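UPF0230 protein TM1468 (Thermotoga maritima, PDB 1VPV) binds long-chain fatty acids such as palmitate and may take part in lipid transport or fatty acid metabolism. Local coordinates at residues A[172-177]-A[201-207]; A[176-182]-A[282-286]; A[18-22]-A[100-104]; A[139-143]-A[291-295]. One frame throughout, in Å; residues are numbered along the deposited sequence.

Contact 1 (A[172-177]-A[201-207]); sequences AIFYVS and IRVCLHI. With PLM (palmitic acid), chain D; PO4 (phosphate ion), chain C.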
# COMPACT_ATOMS: atom_id res chain seq x y z
N ALA A 172 4.43 -4.37 5.97
CA ALA A 172 3.23 -3.55 6.20
C ALA A 172 2.66 -3.92 7.57
O ALA A 172 2.34 -5.10 7.83
CB ALA A 172 2.22 -3.79 5.12
N ILE A 173 2.59 -2.93 8.46
CA ILE A 173 2.25 -3.09 9.88
C ILE A 173 1.33 -1.91 10.28
O ILE A 173 1.65 -0.75 10.02
CB ILE A 173 3.54 -3.11 10.73
CG1 ILE A 173 4.44 -4.28 10.29
CG2 ILE A 173 3.21 -3.20 12.23
CD1 ILE A 173 5.81 -4.32 10.95
N PHE A 174 0.19 -2.20 10.89
CA PHE A 174 -0.81 -1.13 11.13
C PHE A 174 -1.79 -1.51 12.24
O PHE A 174 -1.85 -2.68 12.65
CB PHE A 174 -1.58 -0.77 9.83
CG PHE A 174 -2.48 -1.88 9.30
CD1 PHE A 174 -1.95 -3.02 8.69
CD2 PHE A 174 -3.87 -1.76 9.39
CE1 PHE A 174 -2.79 -4.05 8.16
CE2 PHE A 174 -4.71 -2.75 8.88
CZ PHE A 174 -4.16 -3.92 8.26
N TYR A 175 -2.52 -0.51 12.73
CA TYR A 175 -3.60 -0.75 13.70
C TYR A 175 -4.84 -0.02 13.32
O TYR A 175 -4.78 1.10 12.77
CB TYR A 175 -3.21 -0.42 15.13
CG TYR A 175 -3.03 1.07 15.50
CD1 TYR A 175 -4.13 1.92 15.67
CD2 TYR A 175 -1.78 1.59 15.77
CE1 TYR A 175 -3.98 3.23 16.01
CE2 TYR A 175 -1.62 2.93 16.15
CZ TYR A 175 -2.72 3.72 16.28
OH TYR A 175 -2.56 5.01 16.66
N VAL A 176 -5.97 -0.66 13.60
CA VAL A 176 -7.29 -0.09 13.41
C VAL A 176 -7.94 0.05 14.79
O VAL A 176 -7.51 -0.60 15.75
CB VAL A 176 -8.16 -0.99 12.49
CG1 VAL A 176 -7.53 -1.10 11.11
CG2 VAL A 176 -8.37 -2.36 13.11
N SER A 177 -8.96 0.88 14.89
CA SER A 177 -9.69 1.02 16.14
C SER A 177 -11.05 0.32 16.11
O SER A 177 -11.64 0.07 17.17
CB SER A 177 -9.86 2.49 16.49
OG SER A 177 -10.66 3.11 15.49
N ILE A 201 -10.07 -0.15 22.42
CA ILE A 201 -9.31 -1.23 21.79
C ILE A 201 -8.67 -0.75 20.47
O ILE A 201 -9.23 0.08 19.76
CB ILE A 201 -10.17 -2.52 21.52
CG1 ILE A 201 -9.29 -3.69 21.11
CG2 ILE A 201 -11.18 -2.32 20.39
CD1 ILE A 201 -9.90 -5.04 21.34
N ARG A 202 -7.49 -1.28 20.19
CA ARG A 202 -6.81 -1.16 18.91
C ARG A 202 -6.36 -2.56 18.56
O ARG A 202 -5.89 -3.31 19.41
CB ARG A 202 -5.57 -0.30 19.07
CG ARG A 202 -5.84 1.04 19.75
CD ARG A 202 -6.57 1.98 18.81
NE ARG A 202 -6.58 3.31 19.40
CZ ARG A 202 -7.60 3.88 20.03
NH1 ARG A 202 -8.76 3.24 20.18
NH2 ARG A 202 -7.45 5.07 20.55
N VAL A 203 -6.54 -2.92 17.31
CA VAL A 203 -6.18 -4.23 16.81
C VAL A 203 -5.03 -4.03 15.87
O VAL A 203 -5.14 -3.25 14.92
CB VAL A 203 -7.36 -4.84 16.03
CG1 VAL A 203 -6.97 -6.15 15.32
CG2 VAL A 203 -8.49 -5.09 16.98
N CYS A 204 -3.94 -4.75 16.14
CA CYS A 204 -2.71 -4.67 15.35
C CYS A 204 -2.62 -5.78 14.33
O CYS A 204 -2.75 -6.95 14.66
CB CYS A 204 -1.48 -4.70 16.27
SG CYS A 204 -1.49 -3.46 17.62
N LEU A 205 -2.34 -5.41 13.09
CA LEU A 205 -2.17 -6.37 12.05
C LEU A 205 -0.85 -6.17 11.31
O LEU A 205 -0.21 -5.10 11.41
CB LEU A 205 -3.33 -6.31 11.04
CG LEU A 205 -4.76 -6.48 11.59
CD1 LEU A 205 -5.38 -5.16 12.07
CD2 LEU A 205 -5.65 -7.05 10.53
N HIS A 206 -0.44 -7.22 10.60
CA HIS A 206 0.61 -7.12 9.59
C HIS A 206 0.25 -8.02 8.44
O HIS A 206 -0.76 -8.72 8.48
CB HIS A 206 1.99 -7.48 10.13
CG HIS A 206 2.13 -8.91 10.55
ND1 HIS A 206 3.16 -9.70 10.12
CD2 HIS A 206 1.36 -9.69 11.35
CE1 HIS A 206 3.03 -10.91 10.64
NE2 HIS A 206 1.95 -10.93 11.40
N ILE A 207 1.07 -7.95 7.41
CA ILE A 207 0.91 -8.78 6.24
C ILE A 207 2.04 -9.77 6.19
O ILE A 207 3.19 -9.39 6.25
CB ILE A 207 0.97 -7.91 5.00
CG1 ILE A 207 -0.14 -6.86 5.10
CG2 ILE A 207 0.86 -8.81 3.76
CD1 ILE A 207 -0.59 -6.26 3.79
C1 PLM D . -10.46 -5.14 -4.34
O1 PLM D . -10.01 -5.89 -5.26
O2 PLM D . -11.70 -4.93 -4.20
C2 PLM D . -9.45 -4.46 -3.44
C3 PLM D . -9.37 -5.15 -2.09
C4 PLM D . -8.46 -4.37 -1.16
C5 PLM D . -8.45 -5.04 0.21
C6 PLM D . -7.57 -4.32 1.20
C7 PLM D . -7.51 -5.02 2.55
C8 PLM D . -6.97 -4.09 3.63
C9 PLM D . -5.48 -3.89 3.50
CA PLM D . -4.95 -2.90 4.52
CB PLM D . -3.43 -2.84 4.47
CC PLM D . -2.92 -1.65 5.27
CD PLM D . -1.38 -1.64 5.39
CE PLM D . -0.85 -0.34 5.99
CF PLM D . 0.64 -0.40 6.28
CG PLM D . 1.49 -0.07 5.05
P PO4 C . -11.63 5.74 20.74
O1 PO4 C . -11.58 7.24 20.83
O2 PO4 C . -12.94 5.42 21.37
O3 PO4 C . -10.47 5.12 21.45
O4 PO4 C . -11.67 5.29 19.32
O HOH W 1 4.57 -7.14 6.53
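The Phe174 ring is sandwiched between protein and lipid. Leu205 lies over one face, its CB 4.1 Å from the ring centroid in a CH-pi contact, and the palmitate chain crosses the other, with CC of the fatty acid 3.7 Å above the plane and over the centre. A chi1 of 67°, which sets CG between the backbone N and the carbonyl carbon, brings the ring over its cross-strand neighbour. The Arg202 side chain runs alongside Tyr175, ring and guanidinium planes 25° apart, and touches the tyrosine through its CD methylene. At the edge of the guanidinium, in its plane, sits O3 of a phosphate, probably from the crystallisation liquor; both NH1 and NH2 bond to it, NH1 at 2.8 Å. NH1 also reaches Ile201 O from above the carbonyl plane, and NE has a salt bridge to Asp221.

The strands that carry these groups, 172-176 and 201-207, run antiparallel. Phe174 pairs with Leu205 and Val176 with Val203, each through two backbone bonds; Leu205 N to Phe174 O is 2.8 Å long. At the far end Ile207 N bonds to Ala172 O, and a water joins Ala172 N to Ile207 O. Ala172 CB rests 3.9 Å from Ile207 CG1 and 3.8 Å from CG, the last carbon of the lipid tail.

Phe174, Val176, Val203 and Leu205 share one face of the sheet, where Val284 of helix 278-284 packs on the first two. Ile173, Tyr175 and Cys204 take the other, against helix 220-232, while strands 289-295 and 211-219 flank the pair.

Contact 2 (A[176-182]-A[282-286]); sequences VSNFDYL and THVGP. With PLM (palmitic acid), chain D.
Tyr181 lays its ring flat on Gly285, the residue where helix 278-284 breaks with a positive phi of 92° in this DegV-fold protein. Gly285 CA stands 3.5 Å above the ring plane and over its centre, a CH-pi contact that only a glycine permits: a CB would run into Tyr181 CD1, and the backbone angles themselves also call for glycine. The bump is the aromatic disc; the hollow is the helix end, floored by Gly285 and closed by Pro286, whose CD lies 3.7 Å from Tyr181 CZ and meets the ring crosswise. Thr282 O comes up at the ring edge. With an alanine at Tyr181, Gly285 CA and Pro286 CD would probably lose the ring that covers them, and a gap would open at the helix end.

Further in, Val176 CG1 pokes at Val284 from about a right angle, touching its CB and carbonyl O, while Leu182 CD2 leans over the His283 carbonyl, 3.4 Å from O. Elsewhere on this helix end, the His283 ring presents a face to the palmitate, with C5 of the lipid 3.6 Å above its centre; NE2 is bonded to Thr75 OG1, a hydroxyl that also binds the fatty acid. Val284 CG1 adds a methyl against the lipid chain.

Three waters bridge the segments. One links Tyr181 O to Thr282 O, and another joins Leu182 O to the side-chain nitrogen ND1 of His283. A third accepts from Leu182 N and donates to both Asn178 O and Val284 O, the latter at 2.9 Å.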
# COMPACT_ATOMS: atom_id res chain seq x y z
N VAL A 176 -5.97 -0.66 13.60
CA VAL A 176 -7.29 -0.09 13.41
C VAL A 176 -7.94 0.05 14.79
O VAL A 176 -7.51 -0.60 15.75
CB VAL A 176 -8.16 -0.99 12.49
CG1 VAL A 176 -7.53 -1.10 11.11
CG2 VAL A 176 -8.37 -2.36 13.11
N SER A 177 -8.96 0.88 14.89
CA SER A 177 -9.69 1.02 16.14
C SER A 177 -11.05 0.32 16.11
O SER A 177 -11.64 0.07 17.17
CB SER A 177 -9.86 2.49 16.49
OG SER A 177 -10.66 3.11 15.49
N ASN A 178 -11.53 -0.04 14.93
CA ASN A 178 -12.83 -0.68 14.82
C ASN A 178 -12.76 -1.82 13.81
O ASN A 178 -12.89 -1.61 12.56
CB ASN A 178 -13.92 0.36 14.47
CG ASN A 178 -15.24 -0.30 14.23
OD1 ASN A 178 -15.33 -1.53 14.23
ND2 ASN A 178 -16.26 0.48 14.00
N PHE A 179 -12.62 -3.03 14.33
CA PHE A 179 -12.30 -4.21 13.50
C PHE A 179 -13.37 -4.57 12.51
O PHE A 179 -13.11 -5.31 11.57
CB PHE A 179 -12.08 -5.44 14.38
CG PHE A 179 -11.34 -6.57 13.72
CD1 PHE A 179 -10.10 -6.37 13.14
CD2 PHE A 179 -11.87 -7.87 13.74
CE1 PHE A 179 -9.39 -7.44 12.54
CE2 PHE A 179 -11.16 -8.94 13.17
CZ PHE A 179 -9.93 -8.72 12.56
N ASP A 180 -14.59 -4.12 12.77
CA ASP A 180 -15.74 -4.39 11.91
C ASP A 180 -15.58 -4.03 10.45
O ASP A 180 -16.17 -4.66 9.60
CB ASP A 180 -16.96 -3.66 12.43
CG ASP A 180 -17.55 -4.32 13.64
OD1 ASP A 180 -17.30 -5.53 13.81
OD2 ASP A 180 -18.29 -3.65 14.40
N TYR A 181 -14.80 -3.01 10.15
CA TYR A 181 -14.53 -2.64 8.78
C TYR A 181 -13.78 -3.75 8.04
O TYR A 181 -14.21 -4.20 6.96
CB TYR A 181 -13.73 -1.36 8.74
CG TYR A 181 -14.52 -0.09 9.02
CD1 TYR A 181 -14.64 0.42 10.30
CD2 TYR A 181 -15.07 0.66 7.98
CE1 TYR A 181 -15.33 1.61 10.53
CE2 TYR A 181 -15.74 1.83 8.21
CZ TYR A 181 -15.88 2.29 9.47
OH TYR A 181 -16.56 3.44 9.70
N LEU A 182 -12.68 -4.22 8.62
CA LEU A 182 -11.94 -5.33 8.01
C LEU A 182 -12.81 -6.59 7.87
O LEU A 182 -12.79 -7.27 6.83
CB LEU A 182 -10.70 -5.64 8.82
CG LEU A 182 -9.52 -4.69 8.57
CD1 LEU A 182 -8.44 -4.94 9.58
CD2 LEU A 182 -8.97 -4.97 7.17
N THR A 282 -11.78 2.10 3.09
CA THR A 282 -13.06 1.42 3.11
C THR A 282 -12.92 0.16 3.92
O THR A 282 -13.82 -0.19 4.70
CB THR A 282 -13.56 1.15 1.67
OG1 THR A 282 -14.05 2.38 1.08
CG2 THR A 282 -14.67 0.07 1.67
N HIS A 283 -11.77 -0.50 3.77
CA HIS A 283 -11.51 -1.77 4.44
C HIS A 283 -10.99 -1.59 5.85
O HIS A 283 -11.26 -2.46 6.68
CB HIS A 283 -10.50 -2.61 3.67
CG HIS A 283 -11.08 -3.29 2.50
ND1 HIS A 283 -11.54 -4.58 2.56
CD2 HIS A 283 -11.31 -2.86 1.24
CE1 HIS A 283 -12.05 -4.92 1.38
NE2 HIS A 283 -11.89 -3.90 0.55
N VAL A 284 -10.22 -0.53 6.14
CA VAL A 284 -9.58 -0.44 7.46
C VAL A 284 -10.34 0.40 8.43
O VAL A 284 -10.25 0.19 9.65
CB VAL A 284 -8.08 0.03 7.44
CG1 VAL A 284 -7.21 -1.02 6.81
CG2 VAL A 284 -7.92 1.34 6.74
N GLY A 285 -11.06 1.37 7.88
CA GLY A 285 -11.86 2.30 8.67
C GLY A 285 -11.08 3.56 9.03
O GLY A 285 -9.85 3.52 9.18
N PRO A 286 -11.77 4.68 9.18
CA PRO A 286 -11.10 5.93 9.50
C PRO A 286 -10.47 5.81 10.87
O PRO A 286 -10.97 5.03 11.69
CB PRO A 286 -12.23 6.97 9.55
CG PRO A 286 -13.42 6.32 8.92
CD PRO A 286 -13.23 4.85 9.07
C1 PLM D . -10.46 -5.14 -4.34
O1 PLM D . -10.01 -5.89 -5.26
O2 PLM D . -11.70 -4.93 -4.20
C2 PLM D . -9.45 -4.46 -3.44
C3 PLM D . -9.37 -5.15 -2.09
C4 PLM D . -8.46 -4.37 -1.16
C5 PLM D . -8.45 -5.04 0.21
C6 PLM D . -7.57 -4.32 1.20
C7 PLM D . -7.51 -5.02 2.55
C8 PLM D . -6.97 -4.09 3.63
C9 PLM D . -5.48 -3.89 3.50
CA PLM D . -4.95 -2.90 4.52
CB PLM D . -3.43 -2.84 4.47
CC PLM D . -2.92 -1.65 5.27
CD PLM D . -1.38 -1.64 5.39
CE PLM D . -0.85 -0.34 5.99
CF PLM D . 0.64 -0.40 6.28
CG PLM D . 1.49 -0.07 5.05
O HOH W 2 -11.12 -2.41 10.60
O HOH W 3 -15.09 -2.45 5.01
O HOH W 4 -11.34 -6.80 4.60

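Contact 3 (A[18-22]-A[100-104]); sequences LVDST and VLTLS
Asp20 OD2 takes the backbone N-H of Leu103 in a nearly straight bond of 3.0 Å, N-H...O angle 164°, using the syn lone pair, on the side of its other oxygen. Chi1 of 68° sets CG between the backbone N and the carbonyl carbon, from where OD2 reaches Leu103 N. The Leu103 side chain crosses this carboxylate at about a right angle, its CD2 3.2 Å from OD2, and also packs against Thr22, whose CG2 lies 4.1 Å from Leu103 CD1.

Behind this, strands 15-20 and 97-102 run parallel, 18° apart over these segments. Leu101 N bonds to Leu18 O at 3.0 Å. Leu18 CD2 and Val100 CG2 meet on one face of the sheet, towards helix 80-92; Val19 CG1 and Leu101 CB meet on the other.

Thr102 OG1 donates to Leu103 O, a bond within the same segment. Leu103 in turn touches the palmitate and Ser108, a fatty-acid-binding residue. The buried carboxylate is probably steadied by the peptide N-H it accepts, and the bond is likely to hold Leu103, which touches the lipid, in place.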
# COMPACT_ATOMS: atom_id res chain seq x y z
N LEU A 18 3.61 1.40 -12.88
CA LEU A 18 2.22 1.56 -12.51
C LEU A 18 1.97 0.83 -11.19
O LEU A 18 2.34 -0.34 -11.03
CB LEU A 18 1.33 0.97 -13.60
CG LEU A 18 -0.16 1.05 -13.35
CD1 LEU A 18 -0.64 2.47 -13.43
CD2 LEU A 18 -0.85 0.18 -14.40
N VAL A 19 1.37 1.51 -10.22
CA VAL A 19 0.80 0.79 -9.04
C VAL A 19 -0.71 1.00 -9.11
O VAL A 19 -1.21 1.82 -9.87
CB VAL A 19 1.37 1.29 -7.69
CG1 VAL A 19 2.92 1.15 -7.66
CG2 VAL A 19 0.95 2.74 -7.41
N ASP A 20 -1.44 0.23 -8.32
CA ASP A 20 -2.86 0.41 -8.19
C ASP A 20 -3.17 1.35 -7.02
O ASP A 20 -2.27 1.65 -6.23
CB ASP A 20 -3.55 -0.94 -8.05
CG ASP A 20 -3.21 -1.64 -6.75
OD1 ASP A 20 -3.62 -1.14 -5.65
OD2 ASP A 20 -2.58 -2.72 -6.84
N SER A 21 -4.41 1.84 -6.95
CA SER A 21 -4.76 2.87 -5.96
C SER A 21 -4.60 2.40 -4.50
O SER A 21 -4.42 3.22 -3.60
CB SER A 21 -6.19 3.33 -6.17
OG SER A 21 -7.06 2.25 -6.03
N THR A 22 -4.65 1.09 -4.29
CA THR A 22 -4.40 0.52 -2.96
C THR A 22 -2.93 0.61 -2.50
O THR A 22 -2.66 0.26 -1.39
CB THR A 22 -4.81 -0.97 -2.88
OG1 THR A 22 -3.85 -1.79 -3.53
CG2 THR A 22 -6.13 -1.18 -3.54
N VAL A 100 4.42 -3.23 -13.62
CA VAL A 100 3.24 -3.13 -12.73
C VAL A 100 3.47 -3.84 -11.39
O VAL A 100 3.85 -5.00 -11.35
CB VAL A 100 1.97 -3.78 -13.40
CG1 VAL A 100 0.73 -3.60 -12.54
CG2 VAL A 100 1.76 -3.25 -14.79
N LEU A 101 3.23 -3.12 -10.31
CA LEU A 101 3.28 -3.68 -8.96
C LEU A 101 1.89 -3.58 -8.38
O LEU A 101 1.35 -2.48 -8.21
CB LEU A 101 4.25 -2.86 -8.06
CG LEU A 101 5.70 -3.27 -8.22
CD1 LEU A 101 6.23 -2.72 -9.48
CD2 LEU A 101 6.56 -2.80 -7.07
N THR A 102 1.29 -4.73 -8.11
CA THR A 102 -0.06 -4.76 -7.55
C THR A 102 -0.05 -5.23 -6.14
O THR A 102 0.85 -5.96 -5.70
CB THR A 102 -0.98 -5.71 -8.28
OG1 THR A 102 -0.61 -7.07 -7.99
CG2 THR A 102 -0.97 -5.43 -9.79
N LEU A 103 -1.11 -4.87 -5.43
CA LEU A 103 -1.37 -5.48 -4.13
C LEU A 103 -1.48 -7.03 -4.23
O LEU A 103 -1.72 -7.60 -5.29
CB LEU A 103 -2.60 -4.85 -3.46
CG LEU A 103 -3.98 -5.30 -3.88
CD1 LEU A 103 -4.95 -5.02 -2.78
CD2 LEU A 103 -4.45 -4.68 -5.20
N SER A 104 -1.28 -7.67 -3.09
CA SER A 104 -1.29 -9.11 -2.97
C SER A 104 -2.39 -9.79 -3.78
O SER A 104 -3.58 -9.44 -3.66
CB SER A 104 -1.45 -9.52 -1.51
OG SER A 104 -1.78 -10.90 -1.44

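Contact 4 (A[139-143]-A[291-295]); sequences LPARV and FGIEV. With PLM (palmitic acid), chain D.
Leu139 and Glu294 have the nearest CA atoms, 6.5 Å apart, where helix 138-149 passes strand 289-295 with the two segment axes 41° apart. Leu139 points one methyl straight at the strand: CD1 sits 3.3 Å from Ile293 C and 3.5 Å from Gly292 C, where the missing side chain leaves the peptide bare to it. With CG opposite the carbonyl carbon (chi1 -64°), the leucine stretches across to reach these peptide groups.

This is a helix laid on the sheet that contains strands 241-248, 289-295 and 170-176, and the palmitate tail ends beside Gly292 on strand 289-295, its CG 3.5 Å from Gly292 N.

Glu294 stretches the other way, extended beyond CG, to set its carboxylate over the helix. Val143 CG2 lies 3.5 Å from OE2. Arg142 NH2 stands 3.9 Å from OE1, a long salt bridge with the two planes 49° apart; a water closes the gap by accepting from Arg142 NE and donating to Glu294 OE1 and Leu139 O. The carboxylate has stronger mates in Arg243, on OE1, and Arg164, on OE2, while Arg142 NH1 is paired with Asp270. A glutamine in place of Glu294 would probably leave Arg243 and Arg164 without their buried countercharge and let Arg142 lose part of its own. Inside the helix, Val143 N bonds to Leu139 O at 3.2 Å.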
# COMPACT_ATOMS: atom_id res chain seq x y z
N LEU A 139 7.38 1.29 -1.81
CA LEU A 139 8.77 1.12 -1.39
C LEU A 139 9.52 0.35 -2.48
O LEU A 139 10.48 0.87 -3.03
CB LEU A 139 8.90 0.46 0.01
CG LEU A 139 8.34 1.28 1.18
CD1 LEU A 139 8.25 0.49 2.44
CD2 LEU A 139 9.16 2.53 1.40
N PRO A 140 9.05 -0.85 -2.85
CA PRO A 140 9.65 -1.53 -4.02
C PRO A 140 9.57 -0.79 -5.37
O PRO A 140 10.39 -1.05 -6.25
CB PRO A 140 8.92 -2.87 -4.09
CG PRO A 140 7.71 -2.72 -3.24
CD PRO A 140 8.02 -1.68 -2.21
N ALA A 141 8.62 0.12 -5.53
CA ALA A 141 8.54 0.93 -6.76
C ALA A 141 9.64 1.96 -6.84
O ALA A 141 10.23 2.16 -7.91
CB ALA A 141 7.21 1.63 -6.86
N ARG A 142 9.86 2.67 -5.74
CA ARG A 142 10.98 3.59 -5.64
C ARG A 142 12.28 2.88 -5.95
O ARG A 142 13.09 3.38 -6.74
CB ARG A 142 11.09 4.21 -4.27
CG ARG A 142 12.32 5.11 -4.11
CD ARG A 142 12.22 6.03 -2.92
NE ARG A 142 12.05 5.24 -1.70
CZ ARG A 142 11.91 5.76 -0.48
NH1 ARG A 142 11.94 7.07 -0.30
NH2 ARG A 142 11.74 4.96 0.57
N VAL A 143 12.46 1.73 -5.34
CA VAL A 143 13.71 0.98 -5.48
C VAL A 143 13.89 0.55 -6.92
O VAL A 143 14.97 0.64 -7.43
CB VAL A 143 13.73 -0.27 -4.55
CG1 VAL A 143 14.89 -1.15 -4.89
CG2 VAL A 143 13.81 0.16 -3.06
N PHE A 291 2.58 1.77 9.13
CA PHE A 291 3.67 2.10 8.25
C PHE A 291 4.07 0.99 7.32
O PHE A 291 3.92 -0.20 7.64
CB PHE A 291 4.88 2.68 8.99
CG PHE A 291 5.29 1.97 10.26
CD1 PHE A 291 5.13 0.61 10.44
CD2 PHE A 291 5.95 2.68 11.24
CE1 PHE A 291 5.55 0.01 11.62
CE2 PHE A 291 6.36 2.07 12.42
CZ PHE A 291 6.17 0.75 12.60
N GLY A 292 4.53 1.39 6.13
CA GLY A 292 5.25 0.53 5.21
C GLY A 292 6.71 0.76 5.53
O GLY A 292 7.14 1.91 5.60
N ILE A 293 7.46 -0.31 5.74
CA ILE A 293 8.85 -0.23 6.11
C ILE A 293 9.72 -0.94 5.07
O ILE A 293 9.38 -2.03 4.64
CB ILE A 293 9.10 -0.94 7.47
CG1 ILE A 293 8.27 -0.32 8.61
CG2 ILE A 293 10.55 -0.97 7.80
CD1 ILE A 293 8.74 0.98 9.11
N GLU A 294 10.84 -0.29 4.69
CA GLU A 294 11.94 -0.89 3.92
C GLU A 294 13.18 -0.98 4.79
O GLU A 294 13.73 0.04 5.23
CB GLU A 294 12.29 -0.07 2.68
CG GLU A 294 13.58 -0.59 1.94
CD GLU A 294 14.12 0.37 0.85
OE1 GLU A 294 13.52 1.46 0.66
OE2 GLU A 294 15.15 0.03 0.18
N VAL A 295 13.65 -2.19 4.99
CA VAL A 295 14.92 -2.41 5.68
C VAL A 295 16.06 -2.30 4.63
O VAL A 295 16.10 -3.05 3.67
CB VAL A 295 14.96 -3.79 6.37
CG1 VAL A 295 16.22 -3.98 7.20
CG2 VAL A 295 13.73 -3.98 7.24
C1 PLM D . -10.46 -5.14 -4.34
O1 PLM D . -10.01 -5.89 -5.26
O2 PLM D . -11.70 -4.93 -4.20
C2 PLM D . -9.45 -4.46 -3.44
C3 PLM D . -9.37 -5.15 -2.09
C4 PLM D . -8.46 -4.37 -1.16
C5 PLM D . -8.45 -5.04 0.21
C6 PLM D . -7.57 -4.32 1.20
C7 PLM D . -7.51 -5.02 2.55
C8 PLM D . -6.97 -4.09 3.63
C9 PLM D . -5.48 -3.89 3.50
CA PLM D . -4.95 -2.90 4.52
CB PLM D . -3.43 -2.84 4.47
CC PLM D . -2.92 -1.65 5.27
CD PLM D . -1.38 -1.64 5.39
CE PLM D . -0.85 -0.34 5.99
CF PLM D . 0.64 -0.40 6.28
CG PLM D . 1.49 -0.07 5.05
O HOH W 5 11.96 2.39 -1.34

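Overall arrangement
The palmitate threads the contacts together. Contacts 1, 2 and 4 all touch it, and Leu103 of contact 3 packs on it too, close to Ser108, which with Thr75 binds the fatty acid. Contacts 1 and 2 are neighbours, centres about 9 Å apart; they share Val176 and Ser177, and Leu205 CD2 packs on Leu182 CD1 at 3.6 Å. Contact 4 continues the sheet of contact 1: Ile173 O lies 2.8 Å from Phe291 N, a probable hydrogen bond. Contact 3 belongs to the other sheet, about 21 Å between centres from contacts 1 and 2, yet meets contact 4 where Leu101 CD2 packs on Pro140 CB at 3.8 Å.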